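PDB 5IRB: RTX-adhesin from Marinomonas primoryensis, which binds its Antarctic bacterium to diatoms and ice as a giant calcium-binding adhesin, this chain being a piece built of three tandem beta-sandwich domains. Local coordinates for residues 14-19 against 28-33; 46-51 against 63-68; 73-78 against 106-111; 34-39 against 86-91; 159-164 against 169-174. One frame throughout, in Å; residues are numbered along the deposited sequence.

Interaction 1 (14-19 against 28-33). With CA (calcium ion), chain C.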
# COMPACT_ATOMS: atom_id res chain seq x y z
N PRO A 14 -30.65 -8.54 -25.91
CA PRO A 14 -29.85 -8.33 -24.70
C PRO A 14 -29.58 -6.85 -24.46
O PRO A 14 -29.24 -6.13 -25.39
CB PRO A 14 -28.55 -9.08 -25.02
CG PRO A 14 -29.01 -10.20 -25.91
CD PRO A 14 -30.09 -9.60 -26.77
N VAL A 15 -29.77 -6.42 -23.22
CA VAL A 15 -29.62 -5.02 -22.87
C VAL A 15 -28.19 -4.49 -23.07
O VAL A 15 -27.24 -5.00 -22.47
CB VAL A 15 -30.08 -4.78 -21.43
CG1 VAL A 15 -29.78 -3.35 -21.01
CG2 VAL A 15 -31.58 -5.09 -21.30
N THR A 16 -28.08 -3.45 -23.91
CA THR A 16 -26.80 -2.93 -24.43
C THR A 16 -25.90 -3.99 -25.05
O THR A 16 -24.67 -3.87 -25.01
CB THR A 16 -25.98 -2.21 -23.34
OG1 THR A 16 -25.57 -3.16 -22.34
CG2 THR A 16 -26.79 -1.11 -22.69
N GLY A 17 -26.49 -5.04 -25.61
CA GLY A 17 -25.70 -6.10 -26.22
C GLY A 17 -25.06 -7.11 -25.27
O GLY A 17 -25.10 -8.31 -25.55
N ASP A 18 -24.43 -6.64 -24.20
CA ASP A 18 -23.81 -7.56 -23.24
C ASP A 18 -24.65 -7.90 -22.01
O ASP A 18 -24.16 -8.60 -21.11
CB ASP A 18 -22.45 -7.01 -22.79
CG ASP A 18 -22.56 -5.74 -21.95
OD1 ASP A 18 -23.63 -5.12 -21.94
OD2 ASP A 18 -21.55 -5.36 -21.29
N SER A 19 -25.90 -7.42 -21.96
CA SER A 19 -26.80 -7.69 -20.83
C SER A 19 -26.34 -7.06 -19.50
O SER A 19 -26.88 -7.39 -18.44
CB SER A 19 -26.98 -9.20 -20.63
OG SER A 19 -27.69 -9.79 -21.70
N GLY A 28 -26.52 7.67 -18.41
CA GLY A 28 -27.01 8.31 -19.63
C GLY A 28 -28.30 7.68 -20.15
O GLY A 28 -29.03 7.04 -19.40
N THR A 29 -28.54 7.82 -21.45
CA THR A 29 -29.67 7.15 -22.06
C THR A 29 -29.20 5.86 -22.75
O THR A 29 -28.07 5.77 -23.21
CB THR A 29 -30.38 8.05 -23.07
OG1 THR A 29 -29.50 8.30 -24.17
CG2 THR A 29 -30.79 9.39 -22.42
N VAL A 30 -30.09 4.87 -22.78
CA VAL A 30 -29.77 3.55 -23.31
C VAL A 30 -30.82 3.15 -24.37
O VAL A 30 -32.00 3.42 -24.20
CB VAL A 30 -29.71 2.52 -22.17
CG1 VAL A 30 -29.63 1.11 -22.70
CG2 VAL A 30 -28.51 2.82 -21.23
N THR A 31 -30.38 2.51 -25.45
CA THR A 31 -31.26 2.02 -26.48
C THR A 31 -31.55 0.54 -26.32
O THR A 31 -30.64 -0.29 -26.36
CB THR A 31 -30.66 2.27 -27.86
OG1 THR A 31 -30.45 3.68 -28.01
CG2 THR A 31 -31.62 1.78 -28.95
N LEU A 32 -32.82 0.23 -26.09
CA LEU A 32 -33.27 -1.14 -26.00
C LEU A 32 -33.94 -1.48 -27.32
O LEU A 32 -34.52 -0.60 -27.95
CB LEU A 32 -34.24 -1.30 -24.83
CG LEU A 32 -33.72 -0.93 -23.45
CD1 LEU A 32 -34.79 -1.14 -22.38
CD2 LEU A 32 -32.47 -1.74 -23.12
N THR A 33 -33.85 -2.73 -27.74
CA THR A 33 -34.28 -3.10 -29.08
C THR A 33 -34.87 -4.49 -29.03
O THR A 33 -34.63 -5.24 -28.08
CB THR A 33 -33.13 -3.09 -30.11
OG1 THR A 33 -32.25 -4.20 -29.87
CG2 THR A 33 -32.34 -1.78 -30.10
CA CA C . -23.22 -2.74 -21.35
O HOH W 1 -29.94 -2.76 -26.02
O HOH W 2 -22.50 -2.89 -23.73
O HOH W 3 -20.93 -3.03 -19.80
O HOH W 4 -20.46 -2.04 -21.70
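No flat side chain lies between V15 and T16 on one side and V30 and L32 on the other; the contact is made by methyl groups, and the only carboxylate in the two segments, that of D18, is turned to the metal. D18 OD1 binds the calcium ion at 2.5 Å, whereas D18 OD2 accepts a hydrogen bond from water 3, itself a calcium ligand. T16 sits at the turning point between ion and strand. With its OG1 held between backbone N and carbonyl carbon (chi1 65°), the hydroxyl reaches the calcium at 2.6 Å, while its CG2 meets V30 CG1 at 3.6 Å, the two side chains crossing obliquely. One residue earlier, both methyls of V15 lie against a single branch of L32: CD2 of L32 is 3.8 Å from V15 CG1 and 3.9 Å from V15 CG2. Loop 14-19 opens with a type II turn from P14 to G17, and it runs between strands 8-12 and 20-21 at one end of a beta sandwich. V20, through its backbone O, and E25 complete the protein residues of the calcium site. T31, whose side chain takes no part, contributes its carbonyl: water 1 accepts from T16 N at 2.9 Å and lies 2.6 Å from T31 O, to which it can donate, a polar bridge between turn and strand 29-38 beside the apolar one. V15 also packs on I21 and F104, and L32 on L48 and I50, continuing the apolar contact into the interior between the two sheets.

Interaction 2 (46-51 against 63-68)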
# COMPACT_ATOMS: atom_id res chain seq x y z
N VAL A 46 -45.03 -1.17 -29.15
CA VAL A 46 -44.32 -1.80 -28.03
C VAL A 46 -44.31 -0.91 -26.79
O VAL A 46 -43.93 0.26 -26.84
CB VAL A 46 -42.87 -2.15 -28.40
CG1 VAL A 46 -42.11 -2.66 -27.17
CG2 VAL A 46 -42.85 -3.18 -29.52
N THR A 47 -44.76 -1.49 -25.68
CA THR A 47 -44.73 -0.83 -24.38
C THR A 47 -43.75 -1.54 -23.44
O THR A 47 -43.82 -2.76 -23.26
CB THR A 47 -46.13 -0.79 -23.75
OG1 THR A 47 -47.01 -0.08 -24.64
CG2 THR A 47 -46.11 -0.08 -22.40
N LEU A 48 -42.84 -0.76 -22.85
CA LEU A 48 -41.85 -1.28 -21.91
C LEU A 48 -42.08 -0.64 -20.56
O LEU A 48 -42.38 0.55 -20.50
CB LEU A 48 -40.43 -0.93 -22.34
CG LEU A 48 -39.77 -1.35 -23.65
CD1 LEU A 48 -38.28 -1.05 -23.56
CD2 LEU A 48 -39.98 -2.81 -23.92
N VAL A 49 -41.91 -1.40 -19.49
CA VAL A 49 -41.96 -0.79 -18.15
C VAL A 49 -40.67 -1.08 -17.42
O VAL A 49 -40.23 -2.22 -17.36
CB VAL A 49 -43.17 -1.28 -17.32
CG1 VAL A 49 -43.14 -0.64 -15.92
CG2 VAL A 49 -44.48 -0.97 -18.04
N ILE A 50 -40.08 -0.03 -16.86
CA ILE A 50 -38.80 -0.14 -16.17
C ILE A 50 -38.80 0.83 -15.02
O ILE A 50 -39.03 2.03 -15.21
CB ILE A 50 -37.59 0.18 -17.10
CG1 ILE A 50 -37.61 -0.66 -18.38
CG2 ILE A 50 -36.29 -0.01 -16.35
CD1 ILE A 50 -36.96 0.02 -19.55
N ASN A 51 -38.57 0.30 -13.83
CA ASN A 51 -38.54 1.10 -12.60
C ASN A 51 -39.85 1.88 -12.45
O ASN A 51 -39.86 3.05 -12.06
CB ASN A 51 -37.31 2.03 -12.63
CG ASN A 51 -37.10 2.80 -11.31
OD1 ASN A 51 -37.32 2.26 -10.23
ND2 ASN A 51 -36.66 4.05 -11.41
N GLY A 63 -40.43 -5.55 -38.61
CA GLY A 63 -40.67 -6.22 -37.35
C GLY A 63 -39.77 -5.81 -36.19
O GLY A 63 -40.03 -6.20 -35.05
N THR A 64 -38.70 -5.07 -36.46
CA THR A 64 -37.82 -4.63 -35.38
C THR A 64 -38.36 -3.37 -34.70
O THR A 64 -39.24 -2.69 -35.21
CB THR A 64 -36.38 -4.29 -35.88
OG1 THR A 64 -36.44 -3.18 -36.79
CG2 THR A 64 -35.72 -5.48 -36.56
N TRP A 65 -37.80 -3.07 -33.53
CA TRP A 65 -38.14 -1.86 -32.81
C TRP A 65 -36.98 -1.48 -31.91
O TRP A 65 -36.12 -2.30 -31.62
CB TRP A 65 -39.40 -2.03 -31.97
CG TRP A 65 -39.35 -3.19 -31.01
CD1 TRP A 65 -39.73 -4.47 -31.26
CD2 TRP A 65 -38.83 -3.18 -29.67
NE1 TRP A 65 -39.52 -5.25 -30.15
CE2 TRP A 65 -38.96 -4.47 -29.16
CE3 TRP A 65 -38.27 -2.19 -28.85
CZ2 TRP A 65 -38.57 -4.81 -27.87
CZ3 TRP A 65 -37.88 -2.52 -27.57
CH2 TRP A 65 -38.03 -3.82 -27.09
N SER A 66 -36.98 -0.23 -31.48
CA SER A 66 -35.87 0.34 -30.75
C SER A 66 -36.40 1.57 -30.03
O SER A 66 -37.22 2.30 -30.57
CB SER A 66 -34.71 0.68 -31.68
OG SER A 66 -34.30 2.02 -31.48
N VAL A 67 -35.96 1.78 -28.79
CA VAL A 67 -36.47 2.86 -27.96
C VAL A 67 -35.43 3.32 -26.94
O VAL A 67 -34.72 2.52 -26.34
CB VAL A 67 -37.77 2.44 -27.19
CG1 VAL A 67 -37.51 1.31 -26.21
CG2 VAL A 67 -38.43 3.65 -26.51
N SER A 68 -35.34 4.64 -26.79
CA SER A 68 -34.48 5.28 -25.80
C SER A 68 -35.07 5.24 -24.39
O SER A 68 -36.23 5.65 -24.18
CB SER A 68 -34.23 6.72 -26.22
OG SER A 68 -32.86 6.92 -26.48
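W65 reaches across to V46 and L48, and its indole meets a different neighbour at each end. From CB, CG leaves between the backbone N and the carbonyl carbon (chi1 54°), and chi2 near a right angle turns the ring broadside to V46. CG and CD1 come first: W65 CD1 lies 3.8 Å from V46 CG2, which is centred above the five-membered ring. That methyl is 3.8 Å from the ring centroid and 9° off its normal, a CH-pi contact over the face. Further along, W65 CE2 meets the other methyl, V46 CG1, at 4.1 Å, so the two branches of one valine roof the bicyclic ring on a single face, the side chains crossing at about a right angle. The far carbon, W65 CH2, then meets L48 CD2 at 3.9 Å, which comes at the ring obliquely. This is packing across the core of a beta sandwich: strand 43-50 belongs to the five-stranded sheet and strand 64-70 to the three-stranded one, their local segments crossing at -41° with axes 9.2 Å apart. Such a gap is bridged by side chains rather than by backbone bonds. The second branch of L48 serves another partner, CD1 touching V67 CG1 at 3.6 Å as the leucine and valine slide past each other in opposite directions. L48 therefore divides its two methyls between an aromatic ring and an aliphatic branch. V46 also touches V86 on the neighbouring strand 81-89 of its own sheet, and L48 reaches L32 of strand 29-38.

Interaction 3 (73-78 against 106-111). With CA (calcium ion), chain H.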
# COMPACT_ATOMS: atom_id res chain seq x y z
N ASP A 73 -33.34 4.44 -14.79
CA ASP A 73 -34.45 3.52 -14.59
C ASP A 73 -34.00 2.07 -14.68
O ASP A 73 -34.44 1.24 -13.89
CB ASP A 73 -35.57 3.81 -15.59
CG ASP A 73 -36.31 5.08 -15.25
OD1 ASP A 73 -36.38 5.41 -14.05
OD2 ASP A 73 -36.80 5.77 -16.17
N LEU A 74 -33.10 1.76 -15.60
CA LEU A 74 -32.56 0.41 -15.68
C LEU A 74 -31.75 0.11 -14.40
O LEU A 74 -31.92 -0.94 -13.77
CB LEU A 74 -31.68 0.25 -16.93
CG LEU A 74 -32.36 0.19 -18.30
CD1 LEU A 74 -31.36 0.42 -19.43
CD2 LEU A 74 -33.04 -1.16 -18.44
N SER A 75 -30.93 1.06 -13.98
CA SER A 75 -30.09 0.84 -12.81
C SER A 75 -30.93 0.67 -11.53
O SER A 75 -30.64 -0.19 -10.70
CB SER A 75 -29.11 2.01 -12.65
OG SER A 75 -28.36 1.87 -11.47
N ALA A 76 -32.01 1.44 -11.43
CA ALA A 76 -32.90 1.40 -10.28
C ALA A 76 -33.92 0.26 -10.29
O ALA A 76 -34.51 -0.04 -9.25
CB ALA A 76 -33.63 2.73 -10.13
N ASP A 77 -34.16 -0.34 -11.46
CA ASP A 77 -35.26 -1.31 -11.60
C ASP A 77 -35.06 -2.46 -10.61
O ASP A 77 -34.09 -3.22 -10.71
CB ASP A 77 -35.36 -1.83 -13.04
CG ASP A 77 -36.47 -2.85 -13.23
OD1 ASP A 77 -37.66 -2.45 -13.44
OD2 ASP A 77 -36.16 -4.08 -13.18
N SER A 78 -36.01 -2.59 -9.69
CA SER A 78 -35.84 -3.47 -8.53
C SER A 78 -35.48 -4.91 -8.88
O SER A 78 -34.58 -5.47 -8.26
CB SER A 78 -37.09 -3.46 -7.65
OG SER A 78 -38.25 -3.47 -8.44
N VAL A 106 -26.92 -5.31 -13.35
CA VAL A 106 -26.41 -3.98 -13.03
C VAL A 106 -25.12 -4.10 -12.20
O VAL A 106 -25.12 -4.70 -11.13
CB VAL A 106 -27.44 -3.14 -12.27
CG1 VAL A 106 -26.87 -1.77 -11.95
CG2 VAL A 106 -28.72 -3.00 -13.09
N LYS A 107 -24.05 -3.51 -12.73
CA LYS A 107 -22.71 -3.50 -12.15
C LYS A 107 -22.09 -2.14 -12.39
O LYS A 107 -21.43 -1.92 -13.40
CB LYS A 107 -21.84 -4.59 -12.79
CG LYS A 107 -20.46 -4.81 -12.14
CD LYS A 107 -20.52 -5.25 -10.69
CE LYS A 107 -19.11 -5.43 -10.12
NZ LYS A 107 -18.33 -6.43 -10.94
N THR A 108 -22.33 -1.22 -11.47
CA THR A 108 -21.93 0.16 -11.69
C THR A 108 -20.70 0.58 -10.89
O THR A 108 -20.18 1.67 -11.11
CB THR A 108 -23.07 1.10 -11.32
OG1 THR A 108 -23.47 0.81 -9.98
CG2 THR A 108 -24.27 0.90 -12.26
N SER A 109 -20.23 -0.27 -9.98
CA SER A 109 -18.92 -0.07 -9.38
C SER A 109 -18.31 -1.37 -8.87
O SER A 109 -18.94 -2.43 -8.88
CB SER A 109 -19.00 0.94 -8.23
OG SER A 109 -19.87 0.49 -7.22
N SER A 110 -17.05 -1.28 -8.45
CA SER A 110 -16.31 -2.42 -7.92
C SER A 110 -15.45 -1.89 -6.78
O SER A 110 -15.27 -0.68 -6.64
CB SER A 110 -15.46 -3.10 -8.99
OG SER A 110 -16.27 -3.94 -9.81
N ARG A 111 -14.95 -2.79 -5.95
CA ARG A 111 -14.17 -2.36 -4.79
C ARG A 111 -12.77 -2.90 -4.89
O ARG A 111 -12.56 -4.07 -5.21
CB ARG A 111 -14.81 -2.83 -3.48
CG ARG A 111 -16.21 -2.28 -3.25
CD ARG A 111 -16.97 -3.15 -2.24
NE ARG A 111 -16.39 -2.91 -0.92
CZ ARG A 111 -16.25 -3.81 0.05
NH1 ARG A 111 -16.69 -5.06 -0.12
NH2 ARG A 111 -15.70 -3.44 1.20
CA CA H . -38.65 -4.61 -13.47
O HOH W 5 -39.57 -3.66 -11.31
O HOH W 6 -40.42 -6.34 -13.43
O HOH W 7 -40.42 -3.33 -14.78
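This is a small, partly buried van der Waals contact between the C-terminal end of helix 71-76 and the place where strand 95-106 runs out into the connection to the next domain. V106 fits its two methyls against the helix: CG2 lies 3.9 Å from the carbonyl O of L74, and CG1 lies 4.0 Å from S75 OG. The serine hydroxyl is put there by its torsion, OG extended away from the backbone N (chi1 175°), and it also comes within 4.3 Å of T108 CG2, two residues further along the connection. A26 of helix 23-26 touches both S75 and T108 and adds to the same patch. Beyond the patch the helix ends, D77 being the first residue to leave helical angles, with D77 N still bonded to L74 O at 3.3 Å. The carboxylate of D77 clasps a calcium ion with both oxygens, OD1 at 2.4 Å and OD2 at 2.6 Å, and OD1 also accepts a hydrogen bond from N51 N. Three waters, D79 and the backbone O of I81 fill the remaining positions, making the helix end the start of a calcium-binding loop that leads into strand 81-89.

Interaction 4 (34-39 against 86-91)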
# COMPACT_ATOMS: atom_id res chain seq x y z
N GLY A 34 -35.64 -4.84 -30.06
CA GLY A 34 -36.12 -6.19 -30.19
C GLY A 34 -36.84 -6.40 -31.49
O GLY A 34 -36.71 -5.62 -32.44
N VAL A 35 -37.63 -7.47 -31.53
CA VAL A 35 -38.34 -7.86 -32.73
C VAL A 35 -39.73 -8.36 -32.34
O VAL A 35 -39.92 -8.87 -31.23
CB VAL A 35 -37.59 -8.94 -33.53
CG1 VAL A 35 -36.31 -8.39 -34.11
CG2 VAL A 35 -37.32 -10.16 -32.66
N VAL A 36 -40.68 -8.20 -33.25
CA VAL A 36 -42.00 -8.80 -33.13
C VAL A 36 -42.10 -9.80 -34.28
O VAL A 36 -41.87 -9.45 -35.41
CB VAL A 36 -43.14 -7.77 -33.21
CG1 VAL A 36 -44.51 -8.46 -33.09
CG2 VAL A 36 -42.98 -6.67 -32.16
N ASN A 37 -42.44 -11.04 -33.99
CA ASN A 37 -42.49 -12.07 -35.02
C ASN A 37 -43.86 -12.68 -35.07
O ASN A 37 -44.65 -12.47 -34.17
CB ASN A 37 -41.49 -13.18 -34.67
CG ASN A 37 -40.07 -12.81 -34.99
OD1 ASN A 37 -39.18 -12.82 -34.13
ND2 ASN A 37 -39.85 -12.47 -36.25
N GLY A 38 -44.12 -13.58 -36.01
CA GLY A 38 -45.39 -14.25 -35.99
C GLY A 38 -46.20 -13.88 -37.20
O GLY A 38 -45.62 -13.73 -38.26
N ASP A 39 -47.49 -13.73 -37.03
CA ASP A 39 -48.36 -13.24 -38.11
C ASP A 39 -47.91 -11.89 -38.68
O ASP A 39 -47.34 -11.05 -37.96
CB ASP A 39 -49.78 -13.09 -37.62
CG ASP A 39 -50.51 -14.38 -37.59
OD1 ASP A 39 -50.25 -15.20 -38.48
OD2 ASP A 39 -51.37 -14.57 -36.71
N VAL A 86 -46.72 -5.88 -26.48
CA VAL A 86 -46.94 -5.31 -27.80
C VAL A 86 -48.40 -5.55 -28.26
O VAL A 86 -48.99 -6.58 -27.95
CB VAL A 86 -45.94 -5.88 -28.83
CG1 VAL A 86 -46.12 -7.38 -29.00
CG2 VAL A 86 -46.03 -5.14 -30.18
N VAL A 87 -48.98 -4.56 -28.93
CA VAL A 87 -50.18 -4.79 -29.74
C VAL A 87 -49.87 -4.42 -31.19
O VAL A 87 -49.22 -3.39 -31.44
CB VAL A 87 -51.38 -4.00 -29.20
CG1 VAL A 87 -51.05 -2.53 -29.10
CG2 VAL A 87 -52.60 -4.22 -30.10
N VAL A 88 -50.27 -5.28 -32.13
CA VAL A 88 -50.05 -5.04 -33.55
C VAL A 88 -51.39 -5.06 -34.31
O VAL A 88 -52.37 -5.65 -33.84
CB VAL A 88 -49.13 -6.08 -34.19
CG1 VAL A 88 -47.81 -6.20 -33.45
CG2 VAL A 88 -49.83 -7.44 -34.28
N THR A 89 -51.41 -4.43 -35.48
CA THR A 89 -52.62 -4.35 -36.32
C THR A 89 -52.23 -4.68 -37.74
O THR A 89 -51.15 -4.32 -38.17
CB THR A 89 -53.25 -2.95 -36.29
OG1 THR A 89 -53.49 -2.58 -34.93
CG2 THR A 89 -54.57 -2.95 -37.07
N ASN A 90 -53.10 -5.38 -38.48
CA ASN A 90 -52.84 -5.59 -39.90
C ASN A 90 -53.79 -4.77 -40.76
O ASN A 90 -54.62 -4.03 -40.25
CB ASN A 90 -52.94 -7.08 -40.27
CG ASN A 90 -54.38 -7.63 -40.24
OD1 ASN A 90 -55.35 -6.92 -40.02
ND2 ASN A 90 -54.49 -8.93 -40.44
N GLY A 91 -53.60 -4.88 -42.08
CA GLY A 91 -54.45 -4.19 -43.03
C GLY A 91 -55.95 -4.37 -42.87
O GLY A 91 -56.70 -3.39 -42.96
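Strands 29-38 and 81-89 face each other from the two sheets of the sandwich, V36 and V86 bringing their CA atoms to 8.1 Å, a separation spanned by side chains alone. V36 is the bridging residue, with one branch for each of two valines. Its CG2 meets V86 CG2 at 3.9 Å, the two side chains reaching toward each other tip to tip. Its CG1 lies 4.0 Å from V88 CG1, but here the pair slide past each other in opposite directions instead of meeting head on. The torsions explain the split: V36 has CG1 anti to its backbone N (chi1 179°), which directs CG1 to V88 and CG2 to V86, while in V86 the torsion (chi1 63°) extends CG2 away from the backbone N, and this is the branch that meets V36. V86 and V88 are two residues apart on one strand, hence on the same face of it, and together they flank the V36 methyls. All three valines are buried, and further side chains add to the layer: F41 on V36 and V88, I8 on V86 and V88, and L10 and W65 on V36. Polar links lie at the rim, where D39 OD2 accepts from L7 N and the carbonyl O of T89 bonds to S42 OG. Aliphatic side chains from two facing sheets, meeting methyl to methyl at the end of the first domain away from the connection to the next one, are the core packing of a beta sandwich, consistent with an immunoglobulin-like fold.

Interaction 5 (159-164 against 169-174)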
# COMPACT_ATOMS: atom_id res chain seq x y z
N TYR A 159 6.44 7.44 -7.40
CA TYR A 159 6.91 6.09 -7.69
C TYR A 159 5.75 5.27 -8.22
O TYR A 159 4.67 5.30 -7.64
CB TYR A 159 7.51 5.43 -6.45
CG TYR A 159 8.78 6.08 -5.91
CD1 TYR A 159 8.72 7.17 -5.04
CD2 TYR A 159 10.03 5.59 -6.27
CE1 TYR A 159 9.91 7.75 -4.52
CE2 TYR A 159 11.21 6.15 -5.77
CZ TYR A 159 11.13 7.22 -4.90
OH TYR A 159 12.30 7.76 -4.44
N THR A 160 6.00 4.50 -9.28
CA THR A 160 4.97 3.67 -9.89
C THR A 160 5.42 2.23 -10.02
O THR A 160 6.58 1.97 -10.33
CB THR A 160 4.65 4.22 -11.31
OG1 THR A 160 3.96 5.47 -11.17
CG2 THR A 160 3.82 3.26 -12.14
N THR A 161 4.49 1.29 -9.89
CA THR A 161 4.75 -0.09 -10.27
C THR A 161 3.43 -0.78 -10.69
O THR A 161 2.41 -0.11 -10.89
CB THR A 161 5.48 -0.87 -9.13
OG1 THR A 161 5.90 -2.16 -9.61
CG2 THR A 161 4.59 -1.08 -7.93
N VAL A 162 3.48 -2.09 -10.88
CA VAL A 162 2.32 -2.82 -11.36
C VAL A 162 2.04 -4.04 -10.48
O VAL A 162 2.97 -4.66 -9.96
CB VAL A 162 2.52 -3.25 -12.83
CG1 VAL A 162 1.42 -4.19 -13.29
CG2 VAL A 162 2.53 -2.02 -13.73
N VAL A 163 0.77 -4.37 -10.31
CA VAL A 163 0.40 -5.53 -9.54
C VAL A 163 0.84 -6.81 -10.26
O VAL A 163 0.50 -7.03 -11.43
CB VAL A 163 -1.12 -5.52 -9.29
CG1 VAL A 163 -1.56 -6.77 -8.56
CG2 VAL A 163 -1.54 -4.21 -8.57
N LEU A 164 1.58 -7.67 -9.56
CA LEU A 164 2.03 -8.95 -10.11
C LEU A 164 0.91 -9.97 -10.14
O LEU A 164 -0.16 -9.75 -9.59
CB LEU A 164 3.19 -9.51 -9.29
CG LEU A 164 4.39 -8.62 -8.97
CD1 LEU A 164 5.42 -9.43 -8.25
CD2 LEU A 164 4.99 -8.11 -10.28
N TRP A 169 2.93 -6.50 -4.95
CA TRP A 169 3.60 -5.46 -5.71
C TRP A 169 4.79 -5.00 -4.89
O TRP A 169 4.75 -5.08 -3.67
CB TRP A 169 2.67 -4.29 -6.03
CG TRP A 169 2.02 -3.65 -4.85
CD1 TRP A 169 0.78 -3.93 -4.33
CD2 TRP A 169 2.59 -2.66 -4.01
NE1 TRP A 169 0.53 -3.15 -3.23
CE2 TRP A 169 1.65 -2.36 -2.99
CE3 TRP A 169 3.82 -1.98 -3.99
CZ2 TRP A 169 1.89 -1.42 -1.98
CZ3 TRP A 169 4.06 -1.04 -2.99
CH2 TRP A 169 3.11 -0.77 -2.00
N SER A 170 5.83 -4.51 -5.54
CA SER A 170 6.89 -3.84 -4.79
C SER A 170 7.60 -2.87 -5.69
O SER A 170 7.60 -3.02 -6.91
CB SER A 170 7.89 -4.85 -4.22
OG SER A 170 8.57 -5.51 -5.27
N VAL A 171 8.22 -1.87 -5.08
CA VAL A 171 8.97 -0.89 -5.85
C VAL A 171 10.10 -0.31 -4.97
O VAL A 171 9.93 -0.11 -3.76
CB VAL A 171 8.03 0.23 -6.37
CG1 VAL A 171 7.41 1.01 -5.24
CG2 VAL A 171 8.77 1.15 -7.32
N GLY A 172 11.25 -0.11 -5.59
CA GLY A 172 12.41 0.45 -4.91
C GLY A 172 12.25 1.95 -4.73
O GLY A 172 11.97 2.67 -5.69
N VAL A 173 12.40 2.42 -3.51
CA VAL A 173 12.24 3.84 -3.21
C VAL A 173 13.55 4.34 -2.58
O VAL A 173 14.21 3.59 -1.88
CB VAL A 173 11.04 4.06 -2.25
CG1 VAL A 173 11.05 5.46 -1.63
CG2 VAL A 173 9.71 3.75 -2.99
N SER A 174 13.92 5.58 -2.84
CA SER A 174 15.15 6.10 -2.25
C SER A 174 14.96 6.39 -0.75
O SER A 174 14.01 7.04 -0.33
CB SER A 174 15.60 7.35 -2.98
OG SER A 174 14.86 8.47 -2.53
O HOH W 8 5.42 -4.49 -8.39
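Y159 lies along the end of strand 169-174 with its ring over V173 and its hydroxyl at S174. With CG placed beside its own backbone N (chi1 -65°) and chi2 near perpendicular, it offers a flat face to the valine: V173 CG2 is 3.8 Å from the ring centroid, 12° off the normal, a CH-pi contact. The other valine branch meets the outer end of the ring, V173 CG1 lying 3.7 Å from Y159 CZ. Two residues on, T161 has OG1 anti to its backbone N, where water 8 bonds it at 2.7 Å, and CG2 in the remaining position touches W169 CE3 obliquely at 4.1 Å; T161 CB lies 3.9 Å from V171 CB as the two slide past each other. Water 8 also donates to V162 O and accepts from S170 N. These strands are edges of different sheets, joined here by side chains and a water, with no backbone pairing between them. At the far end the amide N of S174 donates to Y159 OH at 3.2 Å and 167°, while D177 OD2 bonds the same hydroxyl. S174 is the N-cap of helix 175-180, so the phenol is gripped by an amide and a carboxylate at a helix start that would probably favour the negative charge of D177.

How the interactions relate
From the N terminus, interaction 1 closes a short loop holding strand 20-21 and helix 23-26, and its strand 29-38 runs straight on into interaction 4. Interaction 4 closes a wide loop in which interaction 2 is nested; both join the two sheets of the first domain. Interaction 3 follows interaction 2 in series and crosses interaction 4, tying helix 71-76 to the exit of the first domain. Direct touches join neighbours: L32 O to V67 N links interactions 1 and 2, V30 packs on L74 between interactions 1 and 3, and N51 bonds D73 and D77 between interactions 2 and 3. Interaction 5 stands apart, joining sheet edges in the next domain.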